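Local structure of beta-ketoacyl-[acyl-carrier-protein] synthase FabY (Pseudomonas aeruginosa, 4CW4) at residues 6-18 and 381-393. The protein condenses acetyl-CoA with malonyl-ACP to make beta-acetoacetyl-ACP, the primer with which fatty acid synthesis starts. Sequence-based numbering, arbitrary orientation.
Sequences MSRLPVIVGFGGY and LGADIHGAVTDVF
Val11 and Ala388 form an antiparallel non-hydrogen-bonded pair, and backbone hydrogen bonds join the two segments on either side of it. Val389 N reaches Pro10 O (3.0 Å), Ile12 N reaches Gly387 O (2.9 Å), and His386 N meets Ile12 O at 2.8 Å, almost straight at hydrogen. Beyond these a water takes over, donating to Val13 O and accepting from Asp384 N. Asp384 OD1 accepts a bent hydrogen bond from Ile385 N, on its anti side, and is also salt-bridged to Arg579; the two partners probably limit the rotation of the carboxylate.

The aromatic contact is T-shaped: the CE1 edge of Phe15 points at one face of the His386 imidazole, near its rim, with ring planes at 84°. His386 CG lies anti to its carbonyl carbon (chi1 -57°), turning the ring toward Phe15, while Val13 C sits at the imidazole edge.

Apolar branches meet beside the backbone bonds. Ile12 CD1 meets Val389 CG2 (3.9 Å), Leu9 CD1 touches Thr390 CG2, and Val13 CG1 packs on Ala383 CB (3.6 Å).

In this thiolase-like ketosynthase, strand 10-19 lies between strands 387-394 and 366-374, with a classic bulge at Val13 and Gly14 opposite Val371. Helix 288-301 packs on Pro10 and Val389, and helix 409-425 on Thr390.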
ATOM      1  N   MET A   6       8.759  16.388  25.724  1.00 29.67           N
ATOM      2  CA  MET A   6       9.772  15.361  25.935  1.00 25.67           C
ATOM      3  C   MET A   6       9.219  13.976  25.578  1.00 71.30           C
ATOM      4  O   MET A   6       8.079  13.669  25.916  1.00 38.49           O
ATOM      5  CB  MET A   6      10.207  15.418  27.382  1.00 36.50           C
ATOM      6  CG  MET A   6      10.902  14.198  27.890  1.00 24.59           C
ATOM      7  SD  MET A   6      11.549  14.480  29.537  1.00 51.25           S
ATOM      8  CE  MET A   6      10.068  14.242  30.513  1.00 53.97           C
ATOM      9  N   SER A   7      10.029  13.137  24.924  1.00 51.69           N
ATOM     10  CA  SER A   7       9.523  11.907  24.305  1.00 34.24           C
ATOM     11  C   SER A   7      10.479  10.707  24.347  1.00 22.79           C
ATOM     12  O   SER A   7      11.695  10.839  24.467  1.00 19.78           O
ATOM     13  CB  SER A   7       9.155  12.169  22.837  1.00 31.44           C
ATOM     14  OG  SER A   7       8.077  13.085  22.744  1.00 30.33           O
ATOM     15  N   ARG A   8       9.895   9.524  24.224  1.00 17.30           N
ATOM     16  CA  ARG A   8      10.646   8.299  24.052  1.00 14.40           C
ATOM     17  C   ARG A   8      11.478   8.347  22.787  1.00 12.88           C
ATOM     18  O   ARG A   8      11.013   8.804  21.746  1.00 13.34           O
ATOM     19  CB  ARG A   8       9.680   7.107  24.003  1.00 14.75           C
ATOM     20  CG  ARG A   8       9.121   6.763  25.380  1.00 15.99           C
ATOM     21  CD  ARG A   8       8.040   5.718  25.324  1.00 16.01           C
ATOM     22  NE  ARG A   8       7.469   5.432  26.641  1.00 16.09           N
ATOM     23  CZ  ARG A   8       6.319   4.796  26.839  1.00 18.03           C
ATOM     24  NH1 ARG A   8       5.564   4.432  25.808  1.00 17.31           N
ATOM     25  NH2 ARG A   8       5.908   4.551  28.069  1.00 19.55           N
ATOM     26  N   LEU A   9      12.704   7.845  22.890  1.00 11.33           N
ATOM     27  CA  LEU A   9      13.653   7.756  21.768  1.00 11.57           C
ATOM     28  C   LEU A   9      13.582   6.381  21.119  1.00 11.70           C
ATOM     29  O   LEU A   9      13.726   5.391  21.806  1.00 11.73           O
ATOM     30  CB  LEU A   9      15.091   7.969  22.261  1.00 11.86           C
ATOM     31  CG  LEU A   9      16.207   7.886  21.210  1.00 12.79           C
ATOM     32  CD1 LEU A   9      16.132   9.050  20.236  1.00 13.09           C
ATOM     33  CD2 LEU A   9      17.594   7.833  21.850  1.00 12.37           C
ATOM     34  N   PRO A  10      13.352   6.316  19.796  1.00 10.99           N
ATOM     35  CA  PRO A  10      13.365   5.002  19.145  1.00 10.25           C
ATOM     36  C   PRO A  10      14.782   4.449  18.972  1.00  9.94           C
ATOM     37  O   PRO A  10      15.620   5.050  18.273  1.00 11.45           O
ATOM     38  CB  PRO A  10      12.744   5.297  17.764  1.00 11.34           C
ATOM     39  CG  PRO A  10      11.983   6.581  17.945  1.00 10.88           C
ATOM     40  CD  PRO A  10      12.856   7.354  18.877  1.00 11.54           C
ATOM     41  N   VAL A  11      15.054   3.311  19.597  1.00  9.47           N
ATOM     42  CA  VAL A  11      16.364   2.687  19.455  1.00 10.96           C
ATOM     43  C   VAL A  11      16.223   1.376  18.689  1.00  9.43           C
ATOM     44  O   VAL A  11      15.221   0.671  18.821  1.00 10.10           O
ATOM     45  CB  VAL A  11      17.083   2.488  20.802  1.00 12.76           C
ATOM     46  CG1 VAL A  11      17.350   3.827  21.449  1.00 14.20           C
ATOM     47  CG2 VAL A  11      16.324   1.606  21.744  1.00 13.68           C
ATOM     48  N   ILE A  12      17.233   1.083  17.868  1.00  9.74           N
ATOM     49  CA  ILE A  12      17.273  -0.126  17.067  1.00 10.23           C
ATOM     50  C   ILE A  12      17.891  -1.239  17.902  1.00 10.65           C
ATOM     51  O   ILE A  12      19.079  -1.178  18.221  1.00 10.30           O
ATOM     52  CB  ILE A  12      18.091   0.068  15.771  1.00 10.72           C
ATOM     53  CG1 ILE A  12      17.550   1.233  14.935  1.00 11.25           C
ATOM     54  CG2 ILE A  12      18.116  -1.248  14.973  1.00  9.68           C
ATOM     55  CD1 ILE A  12      18.487   1.667  13.836  1.00 11.82           C
ATOM     56  N   VAL A  13      17.081  -2.225  18.284  1.00  9.76           N
ATOM     57  CA  VAL A  13      17.532  -3.297  19.170  1.00 10.48           C
ATOM     58  C   VAL A  13      17.775  -4.615  18.435  1.00  9.73           C
ATOM     59  O   VAL A  13      18.288  -5.575  19.022  1.00 10.60           O
ATOM     60  CB  VAL A  13      16.557  -3.526  20.355  1.00 10.40           C
ATOM     61  CG1 VAL A  13      16.337  -2.217  21.122  1.00 10.57           C
ATOM     62  CG2 VAL A  13      15.228  -4.117  19.884  1.00 10.91           C
ATOM     63  N   GLY A  14      17.446  -4.657  17.145  1.00 10.03           N
ATOM     64  CA  GLY A  14      17.680  -5.840  16.339  1.00  9.46           C
ATOM     65  C   GLY A  14      17.492  -5.492  14.881  1.00  9.23           C
ATOM     66  O   GLY A  14      16.875  -4.483  14.565  1.00  9.46           O
ATOM     67  N   PHE A  15      18.025  -6.327  13.994  1.00  8.47           N
ATOM     68  CA  PHE A  15      17.855  -6.136  12.561  1.00  8.81           C
ATOM     69  C   PHE A  15      18.220  -7.411  11.846  1.00  9.17           C
ATOM     70  O   PHE A  15      19.069  -8.178  12.318  1.00  9.87           O
ATOM     71  CB  PHE A  15      18.682  -4.943  12.050  1.00  9.45           C
ATOM     72  CG  PHE A  15      20.173  -5.104  12.206  1.00  8.91           C
ATOM     73  CD1 PHE A  15      20.811  -4.740  13.368  1.00 10.25           C
ATOM     74  CD2 PHE A  15      20.937  -5.608  11.160  1.00  9.52           C
ATOM     75  CE1 PHE A  15      22.177  -4.899  13.491  1.00 10.24           C
ATOM     76  CE2 PHE A  15      22.293  -5.757  11.267  1.00 10.56           C
ATOM     77  CZ  PHE A  15      22.917  -5.425  12.448  1.00 11.07           C
ATOM     78  N   GLY A  16      17.556  -7.673  10.728  1.00  9.40           N
ATOM     79  CA  GLY A  16      17.853  -8.875   9.992  1.00  9.71           C
ATOM     80  C   GLY A  16      17.168  -8.891   8.658  1.00 10.11           C
ATOM     81  O   GLY A  16      16.368  -7.999   8.373  1.00 10.09           O
ATOM     82  N   GLY A  17      17.461  -9.911   7.862  1.00  9.08           N
ATOM     83  CA  GLY A  17      16.876 -10.004   6.539  1.00  9.49           C
ATOM     84  C   GLY A  17      17.853 -10.575   5.539  1.00  7.80           C
ATOM     85  O   GLY A  17      18.921 -11.054   5.913  1.00  8.78           O
ATOM     86  N   TYR A  18      17.484 -10.495   4.263  1.00  7.51           N
ATOM     87  CA  TYR A  18      18.216 -11.118   3.164  1.00  8.46           C
ATOM     88  C   TYR A  18      18.120 -10.277   1.908  1.00  8.74           C
ATOM     89  O   TYR A  18      17.029  -9.841   1.507  1.00  8.51           O
ATOM     90  CB  TYR A  18      17.680 -12.526   2.878  1.00  9.99           C
ATOM     91  CG  TYR A  18      17.890 -13.442   4.063  1.00  9.64           C
ATOM     92  CD1 TYR A  18      19.095 -14.114   4.245  1.00 10.86           C
ATOM     93  CD2 TYR A  18      16.897 -13.606   5.023  1.00  9.78           C
ATOM     94  CE1 TYR A  18      19.309 -14.926   5.339  1.00 11.58           C
ATOM     95  CE2 TYR A  18      17.118 -14.390   6.136  1.00 11.72           C
ATOM     96  CZ  TYR A  18      18.319 -15.058   6.279  1.00 12.00           C
ATOM     97  OH  TYR A  18      18.557 -15.863   7.372  1.00 13.77           O
ATOM     98  N   LEU A 381      15.083  -4.060  29.533  1.00 12.91           N
ATOM     99  CA  LEU A 381      15.281  -5.422  29.048  1.00 12.10           C
ATOM    100  C   LEU A 381      16.725  -5.749  28.754  1.00 11.44           C
ATOM    101  O   LEU A 381      17.038  -6.899  28.454  1.00 13.30           O
ATOM    102  CB  LEU A 381      14.487  -5.675  27.771  1.00 12.53           C
ATOM    103  CG  LEU A 381      12.973  -5.539  27.877  1.00 14.50           C
ATOM    104  CD1 LEU A 381      12.337  -5.890  26.533  1.00 16.33           C
ATOM    105  CD2 LEU A 381      12.419  -6.402  28.991  1.00 17.54           C
ATOM    106  N   GLY A 382      17.611  -4.763  28.844  1.00 11.95           N
ATOM    107  CA  GLY A 382      18.990  -4.997  28.450  1.00 11.67           C
ATOM    108  C   GLY A 382      19.143  -5.190  26.934  1.00 10.76           C
ATOM    109  O   GLY A 382      20.071  -5.885  26.481  1.00 11.70           O
ATOM    110  N   ALA A 383      18.243  -4.608  26.148  1.00 10.73           N
ATOM    111  CA  ALA A 383      18.309  -4.714  24.690  1.00  9.98           C
ATOM    112  C   ALA A 383      19.536  -3.979  24.174  1.00 10.69           C
ATOM    113  O   ALA A 383      19.895  -2.901  24.672  1.00 11.94           O
ATOM    114  CB  ALA A 383      17.074  -4.107  24.064  1.00 10.21           C
ATOM    115  N   ASP A 384      20.194  -4.567  23.190  1.00 10.73           N
ATOM    116  CA  ASP A 384      21.332  -3.925  22.588  1.00 10.90           C
ATOM    117  C   ASP A 384      20.864  -2.720  21.780  1.00 11.32           C
ATOM    118  O   ASP A 384      19.687  -2.586  21.433  1.00 13.05           O
ATOM    119  CB  ASP A 384      22.097  -4.922  21.681  1.00 11.25           C
ATOM    120  CG  ASP A 384      23.588  -4.625  21.575  1.00 12.06           C
ATOM    121  OD1 ASP A 384      24.045  -3.527  21.962  1.00 12.79           O
ATOM    122  OD2 ASP A 384      24.319  -5.508  21.086  1.00 12.37           O
ATOM    123  N   ILE A 385      21.807  -1.840  21.473  1.00 11.32           N
ATOM    124  CA  ILE A 385      21.522  -0.657  20.684  1.00 12.62           C
ATOM    125  C   ILE A 385      22.454  -0.614  19.487  1.00 11.52           C
ATOM    126  O   ILE A 385      23.666  -0.504  19.636  1.00 13.19           O
ATOM    127  CB  ILE A 385      21.640   0.624  21.538  1.00 17.40           C
ATOM    128  CG1 ILE A 385      20.510   0.644  22.581  1.00 19.80           C
ATOM    129  CG2 ILE A 385      21.552   1.874  20.661  1.00 18.25           C
ATOM    130  CD1 ILE A 385      20.671   1.700  23.665  1.00 22.86           C
ATOM    131  N   HIS A 386      21.859  -0.727  18.301  1.00 10.34           N
ATOM    132  CA  HIS A 386      22.598  -0.709  17.048  1.00 10.24           C
ATOM    133  C   HIS A 386      22.557   0.660  16.390  1.00 11.06           C
ATOM    134  O   HIS A 386      23.225   0.900  15.390  1.00 11.85           O
ATOM    135  CB  HIS A 386      22.066  -1.802  16.125  1.00 10.11           C
ATOM    136  CG  HIS A 386      22.123  -3.161  16.741  1.00 11.24           C
ATOM    137  ND1 HIS A 386      23.302  -3.854  16.872  1.00 11.78           N
ATOM    138  CD2 HIS A 386      21.164  -3.942  17.293  1.00 10.52           C
ATOM    139  CE1 HIS A 386      23.070  -5.008  17.476  1.00 11.68           C
ATOM    140  NE2 HIS A 386      21.781  -5.091  17.740  1.00 11.44           N
ATOM    141  N   GLY A 387      21.756   1.551  16.972  1.00 10.88           N
ATOM    142  CA  GLY A 387      21.569   2.896  16.482  1.00 10.90           C
ATOM    143  C   GLY A 387      20.266   3.447  17.047  1.00 10.80           C
ATOM    144  O   GLY A 387      19.556   2.750  17.769  1.00 12.01           O
ATOM    145  N   ALA A 388      19.937   4.680  16.692  1.00 10.73           N
ATOM    146  CA  ALA A 388      18.641   5.279  17.037  1.00 11.73           C
ATOM    147  C   ALA A 388      18.117   6.029  15.824  1.00 11.65           C
ATOM    148  O   ALA A 388      18.891   6.501  14.995  1.00 13.06           O
ATOM    149  CB  ALA A 388      18.772   6.223  18.219  1.00 12.72           C
ATOM    150  N   VAL A 389      16.807   6.111  15.688  1.00 10.70           N
ATOM    151  CA  VAL A 389      16.227   6.825  14.580  1.00 11.87           C
ATOM    152  C   VAL A 389      15.349   7.949  15.124  1.00 12.17           C
ATOM    153  O   VAL A 389      14.441   7.700  15.897  1.00 12.58           O
ATOM    154  CB  VAL A 389      15.419   5.899  13.675  1.00 12.85           C
ATOM    155  CG1 VAL A 389      14.824   6.706  12.577  1.00 16.53           C
ATOM    156  CG2 VAL A 389      16.307   4.832  13.075  1.00 13.49           C
ATOM    157  N   THR A 390      15.650   9.183  14.726  1.00 11.70           N
ATOM    158  CA  THR A 390      15.036  10.359  15.334  1.00 12.11           C
ATOM    159  C   THR A 390      13.996  11.038  14.456  1.00 12.30           C
ATOM    160  O   THR A 390      13.108  11.700  14.971  1.00 13.16           O
ATOM    161  CB  THR A 390      16.094  11.385  15.752  1.00 13.34           C
ATOM    162  OG1 THR A 390      17.009  11.588  14.691  1.00 13.93           O
ATOM    163  CG2 THR A 390      16.864  10.907  16.976  1.00 15.18           C
ATOM    164  N   ASP A 391      14.091  10.891  13.145  1.00 11.79           N
ATOM    165  CA  ASP A 391      13.162  11.558  12.253  1.00 11.99           C
ATOM    166  C   ASP A 391      13.215  10.938  10.885  1.00 11.60           C
ATOM    167  O   ASP A 391      14.278  10.463  10.437  1.00 12.91           O
ATOM    168  CB  ASP A 391      13.511  13.038  12.076  1.00 13.36           C
ATOM    169  CG  ASP A 391      12.844  13.956  13.109  1.00 16.13           C
ATOM    170  OD1 ASP A 391      11.589  13.954  13.265  1.00 17.95           O
ATOM    171  OD2 ASP A 391      13.599  14.687  13.772  1.00 17.73           O
ATOM    172  N   VAL A 392      12.070  11.001  10.214  1.00 11.01           N
ATOM    173  CA  VAL A 392      11.975  10.835   8.780  1.00 10.39           C
ATOM    174  C   VAL A 392      11.109  11.958   8.258  1.00  9.77           C
ATOM    175  O   VAL A 392      10.016  12.210   8.777  1.00 12.35           O
ATOM    176  CB  VAL A 392      11.324   9.485   8.394  1.00 11.72           C
ATOM    177  CG1 VAL A 392      11.007   9.422   6.884  1.00 12.27           C
ATOM    178  CG2 VAL A 392      12.230   8.315   8.803  1.00 12.51           C
ATOM    179  N   PHE A 393      11.600  12.626   7.231  1.00 10.15           N
ATOM    180  CA  PHE A 393      10.848  13.677   6.563  1.00 10.39           C
ATOM    181  C   PHE A 393      10.479  13.257   5.158  1.00 10.28           C
ATOM    182  O   PHE A 393      11.289  12.696   4.417  1.00 10.27           O
ATOM    183  CB  PHE A 393      11.646  14.970   6.572  1.00 11.04           C
ATOM    184  CG  PHE A 393      11.896  15.487   7.962  1.00 11.37           C
ATOM    185  CD1 PHE A 393      10.861  16.004   8.725  1.00 12.65           C
ATOM    186  CD2 PHE A 393      13.150  15.404   8.524  1.00 12.16           C
ATOM    187  CE1 PHE A 393      11.094  16.434  10.021  1.00 13.62           C
ATOM    188  CE2 PHE A 393      13.385  15.837   9.813  1.00 12.79           C
ATOM    189  CZ  PHE A 393      12.359  16.366  10.557  1.00 13.65           C
TER
HETATM  190  O   HOH W   1      18.676  -6.390  21.639  1.00 12.79           O